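Local coordinates for protein periphilin-1 (Homo sapiens, PDB 6SWG) that probably helps silence transcription as a subunit of the HUSH complex, its helical C-terminal domain packing against a second protein, at residues Ser25-Ser30 against Lys84-Glu89; Lys33-Val38 against Glu77-Glu82. All coordinates share one frame; numbering follows the deposited sequence.

Overall arrangement
Both interactions join the same two elements, helix 23-56 and helix 61-93, which run antiparallel as a hairpin. Interaction 1 lies toward the open end, its centre about 16 Å from that of the chain, and is partly buried; interaction 2, nested inside the loop that interaction 1 closes, has its centre about 5 Å from that of the chain and is buried. The centres of the two contacts are about 11 Å apart. Neither has a hydrogen bond across it. The outer contact is aromatic and aliphatic, with a phenylalanine and a pair of isoleucines, whereas the inner one turns on a single isoleucine set between a cysteine and the chain of a glutamate, with charges gathered at its margin.

Interaction 1 (Ser25-Ser30 against Lys84-Glu89); sequences SKAIAS and KHFIAE
The ring of Phe86 reaches across to Ala27 and meets it with its outer corner: the methyl CB of Ala27 lies in the ring plane, at the edge, 3.9 Å from Phe86 CZ. Phe86 CG stands anti to its own backbone N (chi1 178°), a setting that carries the ring out toward the opposing helix, where CZ also comes 3.8 Å from the carbonyl O of Ala27. That oxygen approaches the ring obliquely, as does the backbone N of Ile28, 4.1 Å from Phe86 CE1. Next to it, the more enclosed half of the contact is built by two isoleucines. Their side chains lie roughly perpendicular, with Ile28 CG1 4.0 Å from Ile87 CG1 and the end methyl CD1 of Ile28 at 4.1 Å from the same Ile87 carbon. The two segments belong to an antiparallel helical hairpin, running at 161° to one another with axes 10.5 Å apart, a spacing filled by the Phe86 ring, which reaches the backbone of Ala27 and Ile28, and by the isoleucine pair. Ile28 is buried, and both isoleucines also pack on apolar side chains from a chain of another protein; Ile87 rests on Arg24 as well. The Phe86 side packs just as closely but is more open to solvent: the aromatic residue and Ala27 are both partly exposed, and the ring rests in addition on Lys31.

Interaction 2 (Lys33-Val38 against Glu77-Glu82); sequences KEIEQV and ERCVEE
With CG1 anti to the carbonyl carbon (chi1 -68°), Ile35 presents its two branches to different partners: CG2 goes to Cys79 and the CG1-CD1 arm to Glu82. Glu82 answers with CG anti to its backbone N (chi1 175°) and a chain extended beyond it (chi2 166°), which runs alongside the isoleucine arm, pointing the other way. Its methylene CG is 3.9 Å from Ile35 CD1, and the carboxylate carbon CD is 3.8 Å from Ile35 CG1. The two carboxylate oxygens are almost equally far from that CG1, OE1 at 4.0 Å and OE2 at 4.1 Å. On the other branch, Ile35 CG2 lies 3.5 Å from Cys79 CB and 3.8 Å from Cys79 SG. This cluster packs the buried interface of the helical hairpin, between its open end and its middle, where CA of Ile35 and CA of Cys79 are 6.4 Å apart, and both residues are buried further by apolar side chains from a chain of another protein. An alanine at Ile35 would be likely to open a gap beside Cys79 and leave the extended chain of Glu82 without its aliphatic support. At the margin Glu34 OE1 and Glu82 OE2 stand 4.8 Å apart as like charges. Lys31 makes a salt bridge with the former and a long, weak ion pair with the latter, which probably eases their repulsion.

Interaction 1 (Ser25-Ser30 against Lys84-Glu89)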
ATOM      1  N   SER B  25      32.421  -5.697   4.557  1.00 93.01           N
ATOM      2  CA  SER B  25      31.935  -4.370   4.882  1.00 91.02           C
ATOM      3  C   SER B  25      30.980  -3.892   3.808  1.00 89.99           C
ATOM      4  O   SER B  25      29.928  -3.320   4.109  1.00 89.12           O
ATOM      5  CB  SER B  25      33.094  -3.400   5.060  1.00 94.08           C
ATOM      6  OG  SER B  25      33.614  -2.977   3.819  1.00101.05           O
ATOM      7  N   LYS B  26      31.312  -4.149   2.544  1.00 89.98           N
ATOM      8  CA  LYS B  26      30.415  -3.720   1.481  1.00 92.49           C
ATOM      9  C   LYS B  26      29.072  -4.439   1.555  1.00 84.82           C
ATOM     10  O   LYS B  26      28.033  -3.811   1.351  1.00 82.21           O
ATOM     11  CB  LYS B  26      31.037  -3.940   0.111  1.00 98.59           C
ATOM     12  CG  LYS B  26      32.179  -3.028  -0.209  1.00105.29           C
ATOM     13  CD  LYS B  26      32.744  -3.407  -1.567  1.00108.83           C
ATOM     14  CE  LYS B  26      34.207  -3.050  -1.663  1.00112.51           C
ATOM     15  NZ  LYS B  26      34.854  -3.702  -2.855  1.00115.29           N
ATOM     16  N   ALA B  27      29.079  -5.750   1.815  1.00 82.37           N
ATOM     17  CA  ALA B  27      27.830  -6.513   1.926  1.00 83.27           C
ATOM     18  C   ALA B  27      26.935  -5.966   3.037  1.00 83.26           C
ATOM     19  O   ALA B  27      25.720  -5.779   2.830  1.00 79.80           O
ATOM     20  CB  ALA B  27      28.140  -7.992   2.188  1.00 79.46           C
ATOM     21  N   ILE B  28      27.528  -5.697   4.217  1.00 84.93           N
ATOM     22  CA  ILE B  28      26.748  -5.147   5.327  1.00 87.72           C
ATOM     23  C   ILE B  28      26.213  -3.778   4.952  1.00 79.17           C
ATOM     24  O   ILE B  28      25.059  -3.455   5.213  1.00 80.02           O
ATOM     25  CB  ILE B  28      27.589  -5.090   6.624  1.00 95.91           C
ATOM     26  CG1 ILE B  28      28.003  -6.504   7.051  1.00 99.47           C
ATOM     27  CG2 ILE B  28      26.855  -4.399   7.752  1.00 98.55           C
ATOM     28  CD1 ILE B  28      29.067  -6.542   8.150  1.00 98.59           C
ATOM     29  N   ALA B  29      27.048  -2.943   4.357  1.00 80.70           N
ATOM     30  CA  ALA B  29      26.614  -1.586   4.002  1.00 80.37           C
ATOM     31  C   ALA B  29      25.461  -1.610   3.006  1.00 79.08           C
ATOM     32  O   ALA B  29      24.491  -0.866   3.168  1.00 79.59           O
ATOM     33  CB  ALA B  29      27.790  -0.790   3.408  1.00 80.06           C
ATOM     34  N   SER B  30      25.550  -2.458   1.974  1.00 82.96           N
ATOM     35  CA  SER B  30      24.489  -2.544   0.988  1.00 97.71           C
ATOM     36  C   SER B  30      23.227  -3.126   1.594  1.00 97.79           C
ATOM     37  O   SER B  30      22.127  -2.646   1.302  1.00 96.36           O
ATOM     38  CB  SER B  30      24.917  -3.385  -0.204  1.00 94.73           C
ATOM     39  OG  SER B  30      25.795  -2.650  -0.993  1.00109.79           O
ATOM     40  N   LYS B  84      20.794  -8.063  11.744  1.00 81.43           N
ATOM     41  CA  LYS B  84      21.583  -8.972  12.583  1.00 83.66           C
ATOM     42  C   LYS B  84      21.611 -10.363  11.975  1.00 87.75           C
ATOM     43  O   LYS B  84      22.686 -10.955  11.801  1.00 89.03           O
ATOM     44  CB  LYS B  84      21.060  -9.026  14.001  1.00 90.95           C
ATOM     45  CG  LYS B  84      21.264  -7.744  14.736  1.00108.97           C
ATOM     46  CD  LYS B  84      20.705  -7.845  16.158  1.00112.17           C
ATOM     47  CE  LYS B  84      20.869  -6.528  16.896  1.00111.44           C
ATOM     48  NZ  LYS B  84      20.505  -6.532  18.362  1.00113.97           N
ATOM     49  N   HIS B  85      20.457 -10.828  11.501  1.00 91.54           N
ATOM     50  CA  HIS B  85      20.417 -12.127  10.843  1.00 89.18           C
ATOM     51  C   HIS B  85      21.439 -12.191   9.722  1.00 79.16           C
ATOM     52  O   HIS B  85      22.258 -13.122   9.680  1.00 76.36           O
ATOM     53  CB  HIS B  85      19.041 -12.438  10.297  1.00 94.04           C
ATOM     54  CG  HIS B  85      18.857 -13.893  10.061  1.00 99.78           C
ATOM     55  ND1 HIS B  85      18.685 -14.422   8.805  1.00102.01           N
ATOM     56  CD2 HIS B  85      18.890 -14.941  10.915  1.00105.17           C
ATOM     57  CE1 HIS B  85      18.584 -15.735   8.899  1.00103.25           C
ATOM     58  NE2 HIS B  85      18.695 -16.071  10.169  1.00105.49           N
ATOM     59  N   PHE B  86      21.487 -11.137   8.892  1.00 73.02           N
ATOM     60  CA  PHE B  86      22.392 -11.120   7.762  1.00 78.71           C
ATOM     61  C   PHE B  86      23.826 -11.225   8.242  1.00 75.01           C
ATOM     62  O   PHE B  86      24.528 -12.198   7.919  1.00 75.58           O
ATOM     63  CB  PHE B  86      22.189  -9.837   6.988  1.00100.63           C
ATOM     64  CG  PHE B  86      23.103  -9.679   5.821  1.00106.66           C
ATOM     65  CD1 PHE B  86      24.344  -9.113   5.975  1.00107.80           C
ATOM     66  CD2 PHE B  86      22.699 -10.070   4.563  1.00107.85           C
ATOM     67  CE1 PHE B  86      25.171  -8.951   4.911  1.00109.25           C
ATOM     68  CE2 PHE B  86      23.526  -9.911   3.477  1.00109.47           C
ATOM     69  CZ  PHE B  86      24.770  -9.332   3.653  1.00109.59           C
ATOM     70  N   ILE B  87      24.208 -10.362   9.180  1.00 70.62           N
ATOM     71  CA  ILE B  87      25.561 -10.440   9.663  1.00 70.29           C
ATOM     72  C   ILE B  87      25.827 -11.843  10.204  1.00 77.15           C
ATOM     73  O   ILE B  87      26.814 -12.489   9.810  1.00 80.27           O
ATOM     74  CB  ILE B  87      25.819  -9.348  10.711  1.00 70.98           C
ATOM     75  CG1 ILE B  87      25.750  -7.977  10.058  1.00 70.24           C
ATOM     76  CG2 ILE B  87      27.105  -9.599  11.385  1.00 70.93           C
ATOM     77  CD1 ILE B  87      25.673  -6.814  11.141  1.00 71.45           C
ATOM     78  N   ALA B  88      24.937 -12.365  11.078  1.00 76.43           N
ATOM     79  CA  ALA B  88      25.210 -13.681  11.677  1.00 78.51           C
ATOM     80  C   ALA B  88      25.377 -14.753  10.567  1.00 83.57           C
ATOM     81  O   ALA B  88      26.371 -15.513  10.558  1.00 82.45           O
ATOM     82  CB  ALA B  88      24.111 -14.046  12.681  1.00 76.99           C
ATOM     83  N   GLU B  89      24.468 -14.759   9.569  1.00 83.96           N
ATOM     84  CA  GLU B  89      24.580 -15.743   8.478  1.00 89.61           C
ATOM     85  C   GLU B  89      25.930 -15.604   7.774  1.00 83.79           C
ATOM     86  O   GLU B  89      26.688 -16.582   7.617  1.00 80.71           O
ATOM     87  CB  GLU B  89      23.447 -15.563   7.463  1.00 93.37           C
ATOM     88  CG  GLU B  89      22.097 -16.070   7.921  1.00 98.82           C
ATOM     89  CD  GLU B  89      22.072 -17.594   8.061  1.00101.65           C
ATOM     90  OE1 GLU B  89      21.211 -18.164   8.757  1.00104.37           O
ATOM     91  OE2 GLU B  89      22.916 -18.269   7.453  1.00101.08           O
TER

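Interaction 2 (Lys33-Val38 against Glu77-Glu82)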
ATOM      1  N   LYS B  33      21.584  -0.487   3.443  1.00 77.13           N
ATOM      2  CA  LYS B  33      20.913   0.487   2.593  1.00 81.56           C
ATOM      3  C   LYS B  33      19.584  -0.063   2.067  1.00 81.17           C
ATOM      4  O   LYS B  33      18.557   0.644   2.078  1.00 82.52           O
ATOM      5  CB  LYS B  33      21.846   0.903   1.467  1.00 84.46           C
ATOM      6  CG  LYS B  33      21.199   1.864   0.519  1.00 95.08           C
ATOM      7  CD  LYS B  33      22.199   2.320  -0.546  1.00106.07           C
ATOM      8  CE  LYS B  33      21.608   3.347  -1.552  1.00113.63           C
ATOM      9  NZ  LYS B  33      22.743   3.920  -2.417  1.00119.55           N
ATOM     10  N   GLU B  34      19.575  -1.329   1.645  1.00 79.85           N
ATOM     11  CA  GLU B  34      18.350  -1.947   1.150  1.00 84.14           C
ATOM     12  C   GLU B  34      17.266  -1.978   2.234  1.00 83.65           C
ATOM     13  O   GLU B  34      16.105  -1.620   1.983  1.00 78.67           O
ATOM     14  CB  GLU B  34      18.660  -3.335   0.630  1.00 89.22           C
ATOM     15  CG  GLU B  34      17.452  -4.199   0.347  1.00 93.80           C
ATOM     16  CD  GLU B  34      17.862  -5.692   0.231  1.00 98.33           C
ATOM     17  OE1 GLU B  34      18.302  -6.292   1.248  1.00 98.36           O
ATOM     18  OE2 GLU B  34      17.767  -6.262  -0.874  1.00 99.93           O
ATOM     19  N   ILE B  35      17.627  -2.403   3.448  1.00 82.50           N
ATOM     20  CA  ILE B  35      16.637  -2.444   4.519  1.00 81.44           C
ATOM     21  C   ILE B  35      16.088  -1.044   4.760  1.00 81.42           C
ATOM     22  O   ILE B  35      14.900  -0.873   5.023  1.00 81.01           O
ATOM     23  CB  ILE B  35      17.277  -3.009   5.807  1.00 80.44           C
ATOM     24  CG1 ILE B  35      17.645  -4.491   5.665  1.00 80.86           C
ATOM     25  CG2 ILE B  35      16.417  -2.728   7.068  1.00 72.22           C
ATOM     26  CD1 ILE B  35      18.615  -4.938   6.846  1.00 79.38           C
ATOM     27  N   GLU B  36      16.944  -0.025   4.719  1.00 85.89           N
ATOM     28  CA  GLU B  36      16.439   1.311   4.999  1.00 90.66           C
ATOM     29  C   GLU B  36      15.498   1.755   3.883  1.00 86.26           C
ATOM     30  O   GLU B  36      14.470   2.365   4.140  1.00 81.47           O
ATOM     31  CB  GLU B  36      17.609   2.271   5.219  1.00100.79           C
ATOM     32  CG  GLU B  36      18.421   1.868   6.450  1.00108.88           C
ATOM     33  CD  GLU B  36      19.624   2.778   6.780  1.00114.15           C
ATOM     34  OE1 GLU B  36      19.967   2.882   7.973  1.00114.38           O
ATOM     35  OE2 GLU B  36      20.297   3.297   5.862  1.00116.72           O
ATOM     36  N   GLN B  37      15.789   1.416   2.639  1.00 84.97           N
ATOM     37  CA  GLN B  37      14.866   1.821   1.593  1.00 88.27           C
ATOM     38  C   GLN B  37      13.512   1.153   1.802  1.00 84.64           C
ATOM     39  O   GLN B  37      12.445   1.796   1.733  1.00 80.97           O
ATOM     40  CB  GLN B  37      15.437   1.455   0.223  1.00 91.21           C
ATOM     41  CG  GLN B  37      16.634   2.272  -0.083  1.00 98.05           C
ATOM     42  CD  GLN B  37      17.345   1.839  -1.349  1.00108.38           C
ATOM     43  OE1 GLN B  37      17.181   0.705  -1.838  1.00111.46           O
ATOM     44  NE2 GLN B  37      18.176   2.740  -1.885  1.00112.80           N
ATOM     45  N   VAL B  38      13.535  -0.142   2.069  1.00 84.77           N
ATOM     46  CA  VAL B  38      12.272  -0.826   2.283  1.00 86.37           C
ATOM     47  C   VAL B  38      11.541  -0.193   3.456  1.00 84.78           C
ATOM     48  O   VAL B  38      10.335   0.074   3.380  1.00 83.59           O
ATOM     49  CB  VAL B  38      12.496  -2.330   2.479  1.00 89.10           C
ATOM     50  CG1 VAL B  38      11.204  -2.968   2.894  1.00 87.55           C
ATOM     51  CG2 VAL B  38      13.051  -2.956   1.183  1.00 88.49           C
ATOM     52  N   GLU B  77      11.832  -2.766  14.478  1.00 93.32           N
ATOM     53  CA  GLU B  77      12.576  -3.816  15.155  1.00105.42           C
ATOM     54  C   GLU B  77      12.873  -4.980  14.208  1.00 96.23           C
ATOM     55  O   GLU B  77      13.996  -5.511  14.204  1.00 90.37           O
ATOM     56  CB  GLU B  77      11.800  -4.283  16.377  1.00126.93           C
ATOM     57  CG  GLU B  77      11.684  -3.199  17.446  1.00145.67           C
ATOM     58  CD  GLU B  77      12.982  -2.424  17.676  1.00154.83           C
ATOM     59  OE1 GLU B  77      13.881  -2.961  18.347  1.00158.37           O
ATOM     60  OE2 GLU B  77      13.114  -1.288  17.166  1.00156.47           O
ATOM     61  N   ARG B  78      11.903  -5.362  13.356  1.00 93.16           N
ATOM     62  CA  ARG B  78      12.172  -6.467  12.432  1.00 95.66           C
ATOM     63  C   ARG B  78      13.312  -6.121  11.485  1.00 90.47           C
ATOM     64  O   ARG B  78      14.136  -6.982  11.156  1.00 87.33           O
ATOM     65  CB  ARG B  78      10.918  -6.878  11.664  1.00102.38           C
ATOM     66  CG  ARG B  78       9.919  -7.625  12.556  1.00116.13           C
ATOM     67  CD  ARG B  78       8.692  -8.079  11.797  1.00129.49           C
ATOM     68  NE  ARG B  78       7.661  -8.629  12.671  1.00146.35           N
ATOM     69  CZ  ARG B  78       6.419  -8.900  12.278  1.00159.60           C
ATOM     70  NH1 ARG B  78       6.055  -8.668  11.023  1.00158.64           N
ATOM     71  NH2 ARG B  78       5.540  -9.402  13.140  1.00170.33           N
ATOM     72  N   CYS B  79      13.363  -4.858  11.038  1.00 87.22           N
ATOM     73  CA  CYS B  79      14.487  -4.392  10.235  1.00 84.29           C
ATOM     74  C   CYS B  79      15.794  -4.619  10.981  1.00 85.59           C
ATOM     75  O   CYS B  79      16.722  -5.260  10.470  1.00 86.20           O
ATOM     76  CB  CYS B  79      14.269  -2.917   9.884  1.00 80.42           C
ATOM     77  SG  CYS B  79      12.937  -2.808   8.652  1.00 89.19           S
ATOM     78  N   VAL B  80      15.837  -4.187  12.236  1.00 83.12           N
ATOM     79  CA  VAL B  80      17.021  -4.418  13.044  1.00 84.15           C
ATOM     80  C   VAL B  80      17.346  -5.907  13.087  1.00 84.94           C
ATOM     81  O   VAL B  80      18.493  -6.320  12.785  1.00 82.64           O
ATOM     82  CB  VAL B  80      16.819  -3.844  14.450  1.00 86.48           C
ATOM     83  CG1 VAL B  80      17.995  -4.230  15.364  1.00 83.82           C
ATOM     84  CG2 VAL B  80      16.504  -2.321  14.353  1.00 84.13           C
ATOM     85  N   GLU B  81      16.321  -6.752  13.379  1.00 83.92           N
ATOM     86  CA  GLU B  81      16.585  -8.182  13.442  1.00 84.07           C
ATOM     87  C   GLU B  81      17.115  -8.682  12.105  1.00 81.33           C
ATOM     88  O   GLU B  81      18.058  -9.472  12.064  1.00 79.40           O
ATOM     89  CB  GLU B  81      15.368  -8.987  13.837  1.00 92.29           C
ATOM     90  CG  GLU B  81      15.822 -10.170  14.697  1.00110.54           C
ATOM     91  CD  GLU B  81      16.551 -11.287  13.881  1.00124.12           C
ATOM     92  OE1 GLU B  81      15.960 -11.710  12.843  1.00128.34           O
ATOM     93  OE2 GLU B  81      17.717 -11.711  14.240  1.00126.90           O
ATOM     94  N   GLU B  82      16.558  -8.180  11.001  1.00 83.31           N
ATOM     95  CA  GLU B  82      16.952  -8.632   9.679  1.00 86.91           C
ATOM     96  C   GLU B  82      18.441  -8.417   9.474  1.00 84.27           C
ATOM     97  O   GLU B  82      19.174  -9.356   9.149  1.00 78.55           O
ATOM     98  CB  GLU B  82      16.159  -7.864   8.630  1.00 91.97           C
ATOM     99  CG  GLU B  82      16.597  -8.202   7.242  1.00 99.69           C
ATOM    100  CD  GLU B  82      15.628  -7.719   6.156  1.00 99.64           C
ATOM    101  OE1 GLU B  82      14.643  -7.024   6.492  1.00 97.65           O
ATOM    102  OE2 GLU B  82      15.841  -8.111   4.973  1.00 99.73           O
TER